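Local structure of Alpha/beta hydrolase (Pectobacterium atrosepticum SCRI1043, 3BDV) at residues W61-A64 and I65-L69. The protein is an uncharacterised member of the alpha/beta-hydrolase superfamily that binds calcium and probably acts as a serine hydrolase on a substrate not yet identified. Numbering follows the deposited sequence.
Sequences WVLA and IRREL. With CA (calcium ion), chain C.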
# COMPACT_ATOMS: atom_id res chain seq x y z
N TRP A 61 -9.27 5.28 -9.75
CA TRP A 61 -8.36 5.14 -8.62
C TRP A 61 -7.24 6.18 -8.70
O TRP A 61 -6.91 6.79 -7.70
CB TRP A 61 -7.74 3.75 -8.56
CG TRP A 61 -8.35 2.82 -7.56
CD1 TRP A 61 -7.82 2.42 -6.37
CD2 TRP A 61 -9.62 2.17 -7.67
NE1 TRP A 61 -8.68 1.56 -5.73
CE2 TRP A 61 -9.78 1.36 -6.53
CE3 TRP A 61 -10.62 2.15 -8.65
CZ2 TRP A 61 -10.94 0.58 -6.31
CZ3 TRP A 61 -11.75 1.39 -8.44
CH2 TRP A 61 -11.90 0.59 -7.28
N VAL A 62 -6.68 6.38 -9.89
CA VAL A 62 -5.60 7.33 -10.11
C VAL A 62 -6.07 8.77 -9.82
O VAL A 62 -5.38 9.56 -9.17
CB VAL A 62 -5.09 7.27 -11.56
CG1 VAL A 62 -4.29 8.57 -11.92
CG2 VAL A 62 -4.31 5.97 -11.83
N LEU A 63 -7.24 9.09 -10.30
CA LEU A 63 -7.84 10.38 -10.03
C LEU A 63 -8.05 10.55 -8.50
O LEU A 63 -7.75 11.61 -7.95
CB LEU A 63 -9.13 10.47 -10.86
CG LEU A 63 -9.88 11.77 -11.06
CD1 LEU A 63 -8.93 12.93 -11.17
CD2 LEU A 63 -10.70 11.61 -12.30
N ALA A 64 -8.51 9.51 -7.80
CA ALA A 64 -8.67 9.59 -6.35
C ALA A 64 -7.36 9.81 -5.58
O ALA A 64 -7.31 10.58 -4.62
CB ALA A 64 -9.40 8.37 -5.78
N ILE A 65 -6.29 9.13 -6.02
CA ILE A 65 -5.00 9.29 -5.38
C ILE A 65 -4.47 10.71 -5.65
O ILE A 65 -3.99 11.38 -4.75
CB ILE A 65 -3.94 8.23 -5.86
CG1 ILE A 65 -4.36 6.80 -5.47
CG2 ILE A 65 -2.54 8.58 -5.26
CD1 ILE A 65 -3.56 5.69 -6.25
N ARG A 66 -4.52 11.13 -6.91
CA ARG A 66 -4.14 12.51 -7.29
C ARG A 66 -4.88 13.55 -6.42
O ARG A 66 -4.25 14.45 -5.86
CB ARG A 66 -4.44 12.79 -8.77
CG ARG A 66 -3.41 12.29 -9.80
CD ARG A 66 -3.26 13.24 -11.00
NE ARG A 66 -3.83 12.73 -12.26
CZ ARG A 66 -3.26 11.79 -13.03
NH1 ARG A 66 -2.13 11.19 -12.68
NH2 ARG A 66 -3.86 11.42 -14.16
N ARG A 67 -6.21 13.42 -6.30
CA ARG A 67 -6.98 14.35 -5.44
C ARG A 67 -6.36 14.41 -4.09
O ARG A 67 -6.10 15.48 -3.54
CB ARG A 67 -8.44 13.92 -5.25
CG ARG A 67 -9.28 14.04 -6.49
CD ARG A 67 -10.79 13.95 -6.18
NE ARG A 67 -11.25 12.64 -5.69
CZ ARG A 67 -11.62 11.61 -6.46
NH1 ARG A 67 -11.54 11.67 -7.78
NH2 ARG A 67 -12.06 10.49 -5.89
N GLU A 68 -6.11 13.24 -3.54
CA GLU A 68 -5.58 13.11 -2.22
C GLU A 68 -4.23 13.80 -2.06
O GLU A 68 -3.95 14.44 -1.04
CB GLU A 68 -5.43 11.63 -1.90
CG GLU A 68 -5.27 11.33 -0.45
CD GLU A 68 -6.55 11.45 0.33
OE1 GLU A 68 -7.66 11.38 -0.24
OE2 GLU A 68 -6.46 11.66 1.53
N LEU A 69 -3.37 13.64 -3.08
CA LEU A 69 -2.00 14.19 -3.01
C LEU A 69 -1.99 15.70 -3.12
O LEU A 69 -1.14 16.36 -2.53
CB LEU A 69 -1.12 13.59 -4.11
CG LEU A 69 -0.82 12.09 -3.93
CD1 LEU A 69 0.06 11.63 -5.07
CD2 LEU A 69 -0.18 11.75 -2.61
CA CA C . -8.99 11.55 1.91
O HOH W 1 -9.26 10.89 -2.82
O HOH W 2 -10.61 12.40 0.58
O HOH W 3 -8.55 13.94 2.05
O HOH W 4 -7.93 11.35 4.02
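The carbonyl oxygen of A64 is gripped twice: E68 N donates to A64 O over 3.1 Å, and a water donates to the same oxygen from 2.7 Å. That water also donates to OE1 of E68, tying the carboxylate back to the helix one turn earlier. E68 swings CG away from its own backbone N (chi1 -163°) and bends at chi2, which turns both carboxylate oxygens to the calcium ion. OE1 of E68 lies 2.5 Å and OE2 2.6 Å from the metal; three waters and R47 O complete the ligands. The metal probably withdraws charge from OE1, which nevertheless still accepts the water's hydrogen bond.

Two arginines fold back along the same helix. R67, bent at chi3 (-67°), lays its guanidinium flat over the backbone of A64, whose CA sits 3.5 Å above the centre of the plane. NH2 of R67 lies 3.4 Å from A64 CB and is held by a hydrogen bond to R49 O. R66 runs alongside V62, and V62 CG1 meets one guanidinium face near its rim, 3.5 Å from R66 NH1.

The backbone keeps the usual i to i+4 hydrogen bonds, among them R66 N to V62 O at 2.9 Å. Helix 58-70 packs its inner side, through W61 and I65, on strand 19-23 and helix 83-93; I65 also reaches strand 76-81, and V62 rests on H90 and V91.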